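PDB 4YLM: pyoverdine biosynthesis protein PvcB from Pseudomonas aeruginosa, which catalyses the iron- and 2-oxoglutarate-dependent oxidation of tyrosine isonitrile, a step in the biosynthesis of the isocyano compound paerucumarin. Local coordinates for residues F63-D68 against R247-V252; G134-G139 against A243-S248; L150-S155 against H237-Y242; E159-A164 against A229-C234. One frame throughout, in Å; residues are numbered along the deposited sequence.

Contact 1: F63-D68 against R247-V252; sequences FAAFAD and RSDDLV
Apolar packing joins Phe66 to Leu251. The CD1 methyl of Leu251 reaches the edge of the Phe66 ring near its plane, 4.1 Å from CE2, and it gets there because Leu251 CG stands anti to the backbone N (chi1 -174°). Further along, the methyl of Ala65 rests against the carboxylate of Asp249, with Ala65 CB 3.6 Å from Asp249 OD1, while Asp249 CB lies near the carbonyl oxygen of Phe63. That carboxylate finds its polar partner elsewhere, since OD1 is hydrogen-bonded to His128 of strand 120-131.

No direct hydrogen bond spans the two segments; a water does the work. It accepts from Phe63 N at 3.0 Å and donates to Asp249 O at 2.6 Å, tying the two backbones together.

Bonds within 247-252 fix its shape. Arg247 to Asp250 form a type II beta turn closed by Asp250 N to Arg247 O at 3.0 Å, and Arg247 N donates to Asp250 OD2, meeting it from above the carboxylate plane. Asp250 OD2 forms a salt bridge with Arg61. The contact sets a beta turn against the loop before helix 69-79, where strands 57-60 and 251-255 pair in the mixed sheet of this cupin-clan TauD/TfdA fold.

Contact 2: G134-G139 against A243-S248; sequences GDSDGG and AHRWRS
Arg245 and Ser136 meet through a single, weak hydrogen bond: NH1 of the guanidinium donates to Ser136 OG over 3.1 Å, with an N-H...O angle of only 134°. The hydroxyl lies at the guanidinium edge, near its plane, as does the carbonyl oxygen of Gly138, 3.5 Å from Arg245 NH1. Ser136 O is also close to NH1, but the angle is too poor for a bond.

Asp135 comes in differently. Its OD2 packs against the aliphatic part of the arginine, 3.7 Å from Arg245 CD, and the carboxylate and guanidinium planes stand 53° apart. OD1 is 4.3 Å from Arg245 NE and well out of the guanidinium plane, so the two charges are neighbours without an N-H directed at the acid. Asp135 is also poorly ordered.

What brings the guanidinium here is the bent arginine chain, folded at both chi2 and chi3, which turns NH1 toward the 134-139 loop. A firmer hold lies outside the two segments, where Arg245 NH2 forms a salt bridge with Glu20. In the loop itself, Gly138, whose carbonyl lies near NH1, has a positive phi, which favours glycine.

The chemistry is therefore that of a surface contact: Glu20 provides the directed ionic partner, whereas the nearby Asp135 probably adds a diffuse electrostatic attraction that should weaken as solvent screens it.

Contact 3: L150-S155 against H237-Y242; sequences LQLADS and HPQAHY
Leu152 of helix 146-152 faces a tight bend at 237-240 that is closed by a backbone bond from Ala240 N to His237 O at 2.8 Å, with the Leu152 and Gln239 CA atoms 8.3 Å apart. This bend belongs to the connection from helix 224-235 to strand 241-244, an outer strand, within this chain, of the antiparallel three-stranded sheet it forms with 141-145 and 259-263, in a TauD/TfdA-family fold.

A single leucine carries the packing, and its two methyls divide the work. CD2 sits almost squarely over the imidazole of His237, 3.9 Å from the ring centroid and 7° off the normal, a CH-pi contact. CD1 lies over the near end of the same ring, 3.5 Å from His237 CB, and also meets the methyl of Ala240 at 4.1 Å. The opposite face of the imidazole is occupied by Pro238 CD, which leaves the ring sandwiched between the proline and the leucine.

Its rotation is fixed from within the bend. With His237 CG anti to the backbone N (chi1 -169°), ND1 is turned toward the backbone N-H of Gln239, two residues on, and accepts a nearly straight hydrogen bond, 2.9 Å, from Gln239 N. The donor lies in the ring plane, consistent with ND1 being the unprotonated nitrogen.

Gln239, extended beyond CG, runs across the leucine at a slant, and the amide oxygen finishes against it: Gln239 OE1 is 3.2 Å from Leu152 CD2, a close approach of an oxygen to a methyl group.

Contact 4: E159-A164 against A229-C234; sequences ELWRRA and ASLRRC
Trp161 reaches from one helix to the other, and three residues of helix 224-235 address its indole from different directions. Leu231 takes a face: its CD2 methyl lies 3.7 Å from the centroid of the six-membered ring, 17° off the normal, in a CH-pi contact that brings it within 3.5 Å of Trp161 CE2.

Ser230 and Cys234, one helical turn apart, take the edge instead. The indole N-H points straight at the serine hydroxyl, Trp161 NE1 to Ser230 OG measuring 2.9 Å at 174°, with the oxygen almost exactly in the ring plane. With chi1 at 62°, Ser230 OG faces the indole while reaching back to the carbonyls of Glu226 and Leu227, to which it is hydrogen-bonded, so this buried hydroxyl has polar partners on both helices. Farther round the rim, Cys234 CB is 3.7 Å from Trp161 CH2, and SG makes a sulfur-aromatic contact at the edge, 4.9 Å from the six-membered ring's centroid.

The flat indole is thus held in its rotation by a directed bond at one point and packing at others. The axes of the short helical segments approach to 11.1 Å, a gap that the tryptophan bridges. Around this crossing, Leu150 of helix 146-152 and Leu195 of strand 193-195 also pack on Trp161, Leu195 touching Leu231 as well, while Leu227 of helix 224-235 adds to the same buried cluster.

The four contacts fall into two pairs. Contacts 1 and 2, centres 15 Å apart, share Arg247 and Ser248 and are joined by a probable hydrogen bond between His244 NE2 and Asp250 OD2 (2.9 Å) and by packing of Val252 on Trp246. Contacts 3 and 4 lie closer, 11 Å between centres: Arg233 NH2 probably bonds to Leu152 O at 3.2 Å, and Ala153 packs on Trp161. Strand 241-244 connects the pairs, being used by both contact 2 and contact 3, while contacts 1 and 4 are about 37 Å apart between centres. All four lie away from the iron ligands expected at His112, Asp114 and His261.

Contact 1: F63-D68 against R247-V252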
loop_
_atom_site.group_PDB
_atom_site.type_symbol
_atom_site.label_atom_id
_atom_site.label_comp_id
_atom_site.label_asym_id
_atom_site.label_seq_id
_atom_site.Cartn_x
_atom_site.Cartn_y
_atom_site.Cartn_z
ATOM N N PHE A 63 -3.319 4.319 21.076
ATOM C CA PHE A 63 -3.725 5.434 20.201
ATOM C C PHE A 63 -4.929 6.134 20.827
ATOM O O PHE A 63 -5.688 5.515 21.566
ATOM C CB PHE A 63 -4.133 4.930 18.803
ATOM C CG PHE A 63 -2.986 4.403 17.979
ATOM C CD1 PHE A 63 -2.381 5.202 17.017
ATOM C CD2 PHE A 63 -2.529 3.106 18.152
ATOM C CE1 PHE A 63 -1.322 4.722 16.251
ATOM C CE2 PHE A 63 -1.468 2.614 17.397
ATOM C CZ PHE A 63 -0.860 3.421 16.443
ATOM N N ALA A 64 -5.118 7.412 20.530
ATOM C CA ALA A 64 -6.395 8.047 20.837
ATOM C C ALA A 64 -7.348 7.401 19.849
ATOM O O ALA A 64 -6.984 7.158 18.692
ATOM C CB ALA A 64 -6.327 9.562 20.592
ATOM N N ALA A 65 -8.561 7.113 20.280
ATOM C CA ALA A 65 -9.518 6.481 19.382
ATOM C C ALA A 65 -10.865 7.233 19.352
ATOM O O ALA A 65 -10.922 8.441 19.570
ATOM C CB ALA A 65 -9.693 4.980 19.732
ATOM N N PHE A 66 -11.940 6.511 19.080
ATOM C CA PHE A 66 -13.186 7.144 18.679
ATOM C C PHE A 66 -14.053 7.593 19.855
ATOM O O PHE A 66 -14.273 6.847 20.806
ATOM C CB PHE A 66 -13.934 6.212 17.725
ATOM C CG PHE A 66 -13.080 5.739 16.583
ATOM C CD1 PHE A 66 -12.948 6.508 15.435
ATOM C CD2 PHE A 66 -12.365 4.554 16.681
ATOM C CE1 PHE A 66 -12.138 6.085 14.383
ATOM C CE2 PHE A 66 -11.552 4.123 15.642
ATOM C CZ PHE A 66 -11.439 4.893 14.484
ATOM N N ALA A 67 -14.540 8.823 19.771
ATOM C CA ALA A 67 -15.314 9.418 20.855
ATOM C C ALA A 67 -16.666 8.748 21.037
ATOM O O ALA A 67 -17.222 8.767 22.130
ATOM C CB ALA A 67 -15.486 10.936 20.628
ATOM N N ASP A 68 -17.198 8.158 19.970
ATOM C CA ASP A 68 -18.516 7.531 20.036
ATOM C C ASP A 68 -18.734 6.568 18.873
ATOM O O ASP A 68 -17.869 6.441 18.008
ATOM C CB ASP A 68 -19.627 8.602 20.117
ATOM C CG ASP A 68 -19.530 9.647 19.004
ATOM O OD1 ASP A 68 -19.181 9.290 17.861
ATOM O OD2 ASP A 68 -19.804 10.831 19.275
ATOM N N ARG A 247 -7.696 -3.641 26.522
ATOM C CA ARG A 247 -7.438 -2.390 27.231
ATOM C C ARG A 247 -8.203 -1.274 26.550
ATOM O O ARG A 247 -8.421 -1.306 25.329
ATOM C CB ARG A 247 -5.949 -2.047 27.249
ATOM C CG ARG A 247 -5.056 -3.190 27.712
ATOM C CD ARG A 247 -4.249 -2.786 28.931
ATOM N NE ARG A 247 -2.835 -3.148 28.804
ATOM C CZ ARG A 247 -2.315 -4.309 29.202
ATOM N NH1 ARG A 247 -3.093 -5.244 29.753
ATOM N NH2 ARG A 247 -1.014 -4.537 29.047
ATOM N N SER A 248 -8.592 -0.281 27.340
ATOM C CA SER A 248 -9.333 0.870 26.841
ATOM C C SER A 248 -8.685 1.482 25.593
ATOM O O SER A 248 -7.493 1.802 25.578
ATOM C CB SER A 248 -9.474 1.923 27.951
ATOM O OG SER A 248 -10.190 1.388 29.059
ATOM N N ASP A 249 -9.495 1.622 24.547
ATOM C CA ASP A 249 -9.088 2.243 23.283
ATOM C C ASP A 249 -8.217 1.369 22.378
ATOM O O ASP A 249 -7.708 1.847 21.367
ATOM C CB ASP A 249 -8.466 3.617 23.507
ATOM C CG ASP A 249 -9.523 4.698 23.768
ATOM O OD1 ASP A 249 -10.658 4.609 23.227
ATOM O OD2 ASP A 249 -9.213 5.630 24.530
ATOM N N ASP A 250 -8.060 0.096 22.729
ATOM C CA ASP A 250 -7.507 -0.867 21.783
ATOM C C ASP A 250 -8.346 -0.791 20.518
ATOM O O ASP A 250 -9.575 -0.662 20.579
ATOM C CB ASP A 250 -7.636 -2.303 22.289
ATOM C CG ASP A 250 -6.543 -2.705 23.254
ATOM O OD1 ASP A 250 -5.592 -1.924 23.445
ATOM O OD2 ASP A 250 -6.649 -3.823 23.820
ATOM N N LEU A 251 -7.695 -0.898 19.368
ATOM C CA LEU A 251 -8.425 -1.137 18.132
ATOM C C LEU A 251 -7.847 -2.412 17.554
ATOM O O LEU A 251 -6.641 -2.500 17.341
ATOM C CB LEU A 251 -8.258 0.034 17.149
ATOM C CG LEU A 251 -9.117 -0.098 15.875
ATOM C CD1 LEU A 251 -10.582 0.221 16.190
ATOM C CD2 LEU A 251 -8.619 0.816 14.771
ATOM N N VAL A 252 -8.698 -3.404 17.329
ATOM C CA VAL A 252 -8.258 -4.689 16.837
ATOM C C VAL A 252 -8.911 -4.938 15.489
ATOM O O VAL A 252 -10.111 -4.709 15.309
ATOM C CB VAL A 252 -8.607 -5.833 17.836
ATOM C CG1 VAL A 252 -8.462 -7.211 17.184
ATOM C CG2 VAL A 252 -7.749 -5.712 19.102
HETATM O O HOH W 1 -5.252 2.094 20.478
#

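Contact 2: G134-G139 against A243-S248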
loop_
_atom_site.group_PDB
_atom_site.type_symbol
_atom_site.label_atom_id
_atom_site.label_comp_id
_atom_site.label_asym_id
_atom_site.label_seq_id
_atom_site.Cartn_x
_atom_site.Cartn_y
_atom_site.Cartn_z
ATOM N N GLY A 134 -10.099 -1.944 35.227
ATOM C CA GLY A 134 -9.700 -3.055 36.072
ATOM C C GLY A 134 -9.402 -4.304 35.263
ATOM O O GLY A 134 -9.652 -4.350 34.057
ATOM N N ASP A 135 -8.866 -5.326 35.919
ATOM C CA ASP A 135 -8.538 -6.553 35.210
ATOM C C ASP A 135 -9.505 -7.692 35.508
ATOM O O ASP A 135 -10.083 -7.782 36.592
ATOM C CB ASP A 135 -7.084 -6.974 35.458
ATOM C CG ASP A 135 -6.279 -7.054 34.168
ATOM O OD1 ASP A 135 -5.210 -7.702 34.164
ATOM O OD2 ASP A 135 -6.725 -6.476 33.153
ATOM N N SER A 136 -9.677 -8.556 34.518
ATOM C CA SER A 136 -10.609 -9.662 34.605
ATOM C C SER A 136 -9.881 -10.968 34.871
ATOM O O SER A 136 -8.652 -11.033 34.833
ATOM C CB SER A 136 -11.380 -9.774 33.294
ATOM O OG SER A 136 -10.530 -9.466 32.199
ATOM N N ASP A 137 -10.648 -12.010 35.153
ATOM C CA ASP A 137 -10.092 -13.345 35.246
ATOM C C ASP A 137 -10.725 -14.196 34.156
ATOM O O ASP A 137 -11.937 -14.409 34.151
ATOM C CB ASP A 137 -10.361 -13.952 36.619
ATOM C CG ASP A 137 -9.585 -15.230 36.842
ATOM O OD1 ASP A 137 -8.485 -15.159 37.434
ATOM O OD2 ASP A 137 -10.067 -16.301 36.411
ATOM N N GLY A 138 -9.903 -14.674 33.230
ATOM C CA GLY A 138 -10.413 -15.374 32.067
ATOM C C GLY A 138 -11.249 -14.417 31.238
ATOM O O GLY A 138 -11.136 -13.205 31.383
ATOM N N GLY A 139 -12.088 -14.960 30.369
ATOM C CA GLY A 139 -12.975 -14.141 29.567
ATOM C C GLY A 139 -12.303 -13.418 28.405
ATOM O O GLY A 139 -12.919 -12.566 27.781
ATOM N N ALA A 243 -4.858 -15.253 23.033
ATOM C CA ALA A 243 -5.963 -14.794 23.861
ATOM C C ALA A 243 -5.736 -13.330 24.207
ATOM O O ALA A 243 -4.709 -12.977 24.796
ATOM C CB ALA A 243 -6.076 -15.659 25.134
ATOM N N HIS A 244 -6.682 -12.474 23.821
ATOM C CA HIS A 244 -6.524 -11.031 24.004
ATOM C C HIS A 244 -7.145 -10.473 25.274
ATOM O O HIS A 244 -8.349 -10.611 25.504
ATOM C CB HIS A 244 -7.103 -10.249 22.815
ATOM C CG HIS A 244 -6.781 -8.788 22.861
ATOM N ND1 HIS A 244 -5.486 -8.317 22.840
ATOM C CD2 HIS A 244 -7.578 -7.698 22.963
ATOM C CE1 HIS A 244 -5.499 -6.998 22.919
ATOM N NE2 HIS A 244 -6.756 -6.599 22.988
ATOM N N ARG A 245 -6.319 -9.797 26.067
ATOM C CA ARG A 245 -6.771 -9.050 27.232
ATOM C C ARG A 245 -7.030 -7.602 26.818
ATOM O O ARG A 245 -6.091 -6.855 26.557
ATOM C CB ARG A 245 -5.678 -9.096 28.307
ATOM C CG ARG A 245 -5.967 -8.297 29.574
ATOM C CD ARG A 245 -6.827 -9.090 30.548
ATOM N NE ARG A 245 -6.192 -10.350 30.937
ATOM C CZ ARG A 245 -6.844 -11.392 31.450
ATOM N NH1 ARG A 245 -8.159 -11.331 31.635
ATOM N NH2 ARG A 245 -6.183 -12.498 31.768
ATOM N N TRP A 246 -8.295 -7.202 26.757
ATOM C CA TRP A 246 -8.649 -5.866 26.275
ATOM C C TRP A 246 -8.157 -4.720 27.158
ATOM O O TRP A 246 -8.209 -4.802 28.387
ATOM C CB TRP A 246 -10.166 -5.755 26.119
ATOM C CG TRP A 246 -10.710 -6.654 25.063
ATOM C CD1 TRP A 246 -11.327 -7.860 25.244
ATOM C CD2 TRP A 246 -10.670 -6.428 23.651
ATOM N NE1 TRP A 246 -11.681 -8.396 24.026
ATOM C CE2 TRP A 246 -11.285 -7.533 23.034
ATOM C CE3 TRP A 246 -10.165 -5.398 22.848
ATOM C CZ2 TRP A 246 -11.419 -7.635 21.652
ATOM C CZ3 TRP A 246 -10.300 -5.503 21.471
ATOM C CH2 TRP A 246 -10.918 -6.614 20.889
ATOM N N ARG A 247 -7.696 -3.641 26.522
ATOM C CA ARG A 247 -7.438 -2.390 27.231
ATOM C C ARG A 247 -8.203 -1.274 26.550
ATOM O O ARG A 247 -8.421 -1.306 25.329
ATOM C CB ARG A 247 -5.949 -2.047 27.249
ATOM C CG ARG A 247 -5.056 -3.190 27.712
ATOM C CD ARG A 247 -4.249 -2.786 28.931
ATOM N NE ARG A 247 -2.835 -3.148 28.804
ATOM C CZ ARG A 247 -2.315 -4.309 29.202
ATOM N NH1 ARG A 247 -3.093 -5.244 29.753
ATOM N NH2 ARG A 247 -1.014 -4.537 29.047
ATOM N N SER A 248 -8.592 -0.281 27.340
ATOM C CA SER A 248 -9.333 0.870 26.841
ATOM C C SER A 248 -8.685 1.482 25.593
ATOM O O SER A 248 -7.493 1.802 25.578
ATOM C CB SER A 248 -9.474 1.923 27.951
ATOM O OG SER A 248 -10.190 1.388 29.059
#

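Contact 3: L150-S155 against H237-Y242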
loop_
_atom_site.group_PDB
_atom_site.type_symbol
_atom_site.label_atom_id
_atom_site.label_comp_id
_atom_site.label_asym_id
_atom_site.label_seq_id
_atom_site.Cartn_x
_atom_site.Cartn_y
_atom_site.Cartn_z
ATOM N N LEU A 150 -2.496 -25.743 10.651
ATOM C CA LEU A 150 -2.167 -26.665 9.564
ATOM C C LEU A 150 -0.697 -27.084 9.566
ATOM O O LEU A 150 -0.372 -28.193 9.141
ATOM C CB LEU A 150 -2.563 -26.099 8.197
ATOM C CG LEU A 150 -4.026 -26.279 7.775
ATOM C CD1 LEU A 150 -4.436 -25.279 6.668
ATOM C CD2 LEU A 150 -4.284 -27.729 7.332
ATOM N N GLN A 151 0.186 -26.213 10.049
ATOM C CA GLN A 151 1.615 -26.533 10.095
ATOM C C GLN A 151 1.944 -27.442 11.282
ATOM O O GLN A 151 3.011 -28.042 11.329
ATOM C CB GLN A 151 2.474 -25.264 10.202
ATOM C CG GLN A 151 2.185 -24.181 9.169
ATOM C CD GLN A 151 2.101 -24.708 7.763
ATOM O OE1 GLN A 151 3.035 -25.332 7.269
ATOM N NE2 GLN A 151 0.972 -24.456 7.100
ATOM N N LEU A 152 1.038 -27.517 12.250
ATOM C CA LEU A 152 1.263 -28.335 13.439
ATOM C C LEU A 152 0.797 -29.775 13.263
ATOM O O LEU A 152 1.265 -30.675 13.960
ATOM C CB LEU A 152 0.581 -27.718 14.654
ATOM C CG LEU A 152 1.227 -26.421 15.136
ATOM C CD1 LEU A 152 0.277 -25.626 16.016
ATOM C CD2 LEU A 152 2.527 -26.724 15.862
ATOM N N ALA A 153 -0.125 -29.987 12.334
ATOM C CA ALA A 153 -0.725 -31.299 12.136
ATOM C C ALA A 153 0.306 -32.317 11.658
ATOM O O ALA A 153 1.140 -32.007 10.808
ATOM C CB ALA A 153 -1.853 -31.198 11.126
ATOM N N ASP A 154 0.242 -33.541 12.184
ATOM C CA ASP A 154 1.088 -34.607 11.652
ATOM C C ASP A 154 0.402 -35.265 10.461
ATOM O O ASP A 154 -0.763 -34.978 10.173
ATOM C CB ASP A 154 1.474 -35.639 12.725
ATOM C CG ASP A 154 0.299 -36.481 13.194
ATOM O OD1 ASP A 154 0.216 -36.729 14.413
ATOM O OD2 ASP A 154 -0.525 -36.907 12.355
ATOM N N SER A 155 1.138 -36.133 9.775
ATOM C CA SER A 155 0.666 -36.793 8.563
ATOM C C SER A 155 -0.730 -37.394 8.692
ATOM O O SER A 155 -1.554 -37.253 7.791
ATOM C CB SER A 155 1.648 -37.895 8.159
ATOM O OG SER A 155 2.980 -37.415 8.182
ATOM N N HIS A 237 -2.976 -24.702 20.221
ATOM C CA HIS A 237 -1.532 -24.714 20.424
ATOM C C HIS A 237 -0.977 -23.279 20.504
ATOM O O HIS A 237 -1.443 -22.377 19.797
ATOM C CB HIS A 237 -0.886 -25.484 19.276
ATOM C CG HIS A 237 0.559 -25.802 19.486
ATOM N ND1 HIS A 237 1.548 -24.843 19.453
ATOM C CD2 HIS A 237 1.187 -26.983 19.711
ATOM C CE1 HIS A 237 2.723 -25.416 19.653
ATOM N NE2 HIS A 237 2.531 -26.713 19.818
ATOM N N PRO A 238 0.016 -23.058 21.376
ATOM C CA PRO A 238 0.612 -21.725 21.549
ATOM C C PRO A 238 1.153 -21.100 20.252
ATOM O O PRO A 238 1.227 -19.872 20.175
ATOM C CB PRO A 238 1.754 -21.980 22.542
ATOM C CG PRO A 238 1.287 -23.175 23.339
ATOM C CD PRO A 238 0.508 -24.028 22.376
ATOM N N GLN A 239 1.535 -21.913 19.272
ATOM C CA GLN A 239 1.984 -21.390 17.980
ATOM C C GLN A 239 0.820 -20.840 17.148
ATOM O O GLN A 239 1.029 -20.030 16.250
ATOM C CB GLN A 239 2.725 -22.466 17.167
ATOM C CG GLN A 239 4.120 -22.838 17.684
ATOM C CD GLN A 239 4.845 -23.878 16.809
ATOM O OE1 GLN A 239 4.426 -24.188 15.688
ATOM N NE2 GLN A 239 5.950 -24.408 17.328
ATOM N N ALA A 240 -0.402 -21.280 17.451
ATOM C CA ALA A 240 -1.548 -20.996 16.597
ATOM C C ALA A 240 -2.640 -20.155 17.256
ATOM O O ALA A 240 -3.571 -19.721 16.584
ATOM C CB ALA A 240 -2.148 -22.297 16.063
ATOM N N HIS A 241 -2.504 -19.901 18.552
ATOM C CA HIS A 241 -3.607 -19.396 19.359
ATOM C C HIS A 241 -3.170 -18.174 20.150
ATOM O O HIS A 241 -2.071 -18.146 20.698
ATOM C CB HIS A 241 -4.071 -20.497 20.325
ATOM C CG HIS A 241 -5.314 -20.161 21.100
ATOM N ND1 HIS A 241 -6.564 -20.103 20.519
ATOM C CD2 HIS A 241 -5.504 -19.917 22.418
ATOM C CE1 HIS A 241 -7.469 -19.832 21.445
ATOM N NE2 HIS A 241 -6.851 -19.697 22.604
ATOM N N TYR A 242 -4.037 -17.166 20.204
ATOM C CA TYR A 242 -3.777 -15.950 20.968
ATOM C C TYR A 242 -5.026 -15.534 21.745
ATOM O O TYR A 242 -6.124 -15.457 21.187
ATOM C CB TYR A 242 -3.344 -14.813 20.019
ATOM C CG TYR A 242 -3.305 -13.446 20.668
ATOM C CD1 TYR A 242 -2.237 -13.071 21.468
ATOM C CD2 TYR A 242 -4.333 -12.526 20.471
ATOM C CE1 TYR A 242 -2.194 -11.821 22.072
ATOM C CE2 TYR A 242 -4.297 -11.262 21.069
ATOM C CZ TYR A 242 -3.227 -10.922 21.865
ATOM O OH TYR A 242 -3.173 -9.686 22.469
#

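Contact 4: E159-A164 against A229-C234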
loop_
_atom_site.group_PDB
_atom_site.type_symbol
_atom_site.label_atom_id
_atom_site.label_comp_id
_atom_site.label_asym_id
_atom_site.label_seq_id
_atom_site.Cartn_x
_atom_site.Cartn_y
_atom_site.Cartn_z
ATOM N N GLU A 159 -4.323 -36.055 7.057
ATOM C CA GLU A 159 -5.106 -36.948 6.197
ATOM C C GLU A 159 -6.570 -37.021 6.645
ATOM O O GLU A 159 -7.489 -36.971 5.827
ATOM C CB GLU A 159 -4.495 -38.357 6.182
ATOM N N LEU A 160 -6.785 -37.142 7.946
ATOM C CA LEU A 160 -8.143 -37.124 8.489
ATOM C C LEU A 160 -8.864 -35.791 8.190
ATOM O O LEU A 160 -9.994 -35.783 7.695
ATOM C CB LEU A 160 -8.117 -37.402 9.998
ATOM C CG LEU A 160 -9.452 -37.677 10.701
ATOM C CD1 LEU A 160 -10.104 -38.940 10.155
ATOM C CD2 LEU A 160 -9.252 -37.779 12.209
ATOM N N TRP A 161 -8.208 -34.668 8.483
ATOM C CA TRP A 161 -8.830 -33.358 8.257
ATOM C C TRP A 161 -9.279 -33.200 6.817
ATOM O O TRP A 161 -10.359 -32.667 6.540
ATOM C CB TRP A 161 -7.859 -32.224 8.585
ATOM C CG TRP A 161 -7.452 -32.149 10.009
ATOM C CD1 TRP A 161 -7.824 -32.988 11.014
ATOM C CD2 TRP A 161 -6.585 -31.170 10.598
ATOM N NE1 TRP A 161 -7.237 -32.598 12.194
ATOM C CE2 TRP A 161 -6.468 -31.486 11.961
ATOM C CE3 TRP A 161 -5.897 -30.053 10.100
ATOM C CZ2 TRP A 161 -5.693 -30.733 12.834
ATOM C CZ3 TRP A 161 -5.121 -29.316 10.967
ATOM C CH2 TRP A 161 -5.030 -29.651 12.319
ATOM N N ARG A 162 -8.438 -33.661 5.897
ATOM C CA ARG A 162 -8.689 -33.477 4.469
ATOM C C ARG A 162 -9.913 -34.209 3.936
ATOM O O ARG A 162 -10.446 -33.844 2.892
ATOM C CB ARG A 162 -7.455 -33.860 3.648
ATOM C CG ARG A 162 -6.328 -32.842 3.740
ATOM C CD ARG A 162 -5.083 -33.348 3.048
ATOM N NE ARG A 162 -4.043 -32.326 2.960
ATOM C CZ ARG A 162 -2.748 -32.596 2.834
ATOM N NH1 ARG A 162 -2.333 -33.858 2.797
ATOM N NH2 ARG A 162 -1.864 -31.610 2.753
ATOM N N ARG A 163 -10.365 -35.248 4.627
ATOM C CA ARG A 163 -11.574 -35.917 4.150
ATOM C C ARG A 163 -12.837 -35.500 4.906
ATOM O O ARG A 163 -13.952 -35.836 4.501
ATOM C CB ARG A 163 -11.401 -37.443 4.055
ATOM C CG ARG A 163 -10.722 -38.122 5.235
ATOM C CD ARG A 163 -10.359 -39.573 4.875
ATOM N NE ARG A 163 -10.176 -40.421 6.054
ATOM C CZ ARG A 163 -11.099 -41.252 6.536
ATOM N NH1 ARG A 163 -12.281 -41.362 5.940
ATOM N NH2 ARG A 163 -10.841 -41.980 7.617
ATOM N N ALA A 164 -12.656 -34.716 5.967
ATOM C CA ALA A 164 -13.766 -34.296 6.816
ATOM C C ALA A 164 -14.501 -33.039 6.332
ATOM O O ALA A 164 -13.899 -32.121 5.774
ATOM C CB ALA A 164 -13.288 -34.108 8.254
ATOM N N ALA A 229 -10.287 -33.899 18.590
ATOM C CA ALA A 229 -9.136 -33.818 19.476
ATOM C C ALA A 229 -7.934 -33.194 18.764
ATOM O O ALA A 229 -7.208 -32.398 19.349
ATOM C CB ALA A 229 -8.770 -35.199 20.006
ATOM N N SER A 230 -7.725 -33.596 17.520
ATOM C CA SER A 230 -6.562 -33.182 16.760
ATOM C C SER A 230 -6.723 -31.735 16.302
ATOM O O SER A 230 -5.780 -30.964 16.355
ATOM C CB SER A 230 -6.355 -34.099 15.559
ATOM O OG SER A 230 -7.461 -34.034 14.677
ATOM N N LEU A 231 -7.925 -31.375 15.868
ATOM C CA LEU A 231 -8.214 -29.994 15.514
ATOM C C LEU A 231 -7.988 -29.090 16.717
ATOM O O LEU A 231 -7.321 -28.054 16.607
ATOM C CB LEU A 231 -9.633 -29.860 14.961
ATOM C CG LEU A 231 -9.765 -30.257 13.486
ATOM C CD1 LEU A 231 -11.230 -30.461 13.091
ATOM C CD2 LEU A 231 -9.089 -29.222 12.578
ATOM N N ARG A 232 -8.498 -29.502 17.877
ATOM C CA ARG A 232 -8.330 -28.714 19.094
ATOM C C ARG A 232 -6.868 -28.606 19.516
ATOM O O ARG A 232 -6.425 -27.545 19.954
ATOM C CB ARG A 232 -9.170 -29.269 20.251
ATOM C CG ARG A 232 -10.644 -28.902 20.190
ATOM C CD ARG A 232 -11.489 -29.731 21.187
ATOM N NE ARG A 232 -12.892 -29.313 21.184
ATOM C CZ ARG A 232 -13.923 -30.109 21.462
ATOM N NH1 ARG A 232 -13.724 -31.387 21.773
ATOM N NH2 ARG A 232 -15.160 -29.624 21.423
ATOM N N ARG A 233 -6.119 -29.700 19.398
ATOM C CA ARG A 233 -4.708 -29.681 19.783
ATOM C C ARG A 233 -3.951 -28.621 18.975
ATOM O O ARG A 233 -3.091 -27.922 19.497
ATOM C CB ARG A 233 -4.057 -31.045 19.534
ATOM C CG ARG A 233 -2.599 -31.108 19.960
ATOM C CD ARG A 233 -1.918 -32.416 19.535
ATOM N NE ARG A 233 -1.699 -32.521 18.091
ATOM C CZ ARG A 233 -0.658 -32.000 17.449
ATOM N NH1 ARG A 233 0.269 -31.320 18.116
ATOM N NH2 ARG A 233 -0.540 -32.158 16.135
ATOM N N CYS A 234 -4.276 -28.522 17.695
ATOM C CA CYS A 234 -3.519 -27.653 16.798
ATOM C C CYS A 234 -4.016 -26.204 16.843
ATOM O O CYS A 234 -3.218 -25.273 16.834
ATOM C CB CYS A 234 -3.540 -28.208 15.374
ATOM S SG CYS A 234 -2.613 -29.774 15.186
#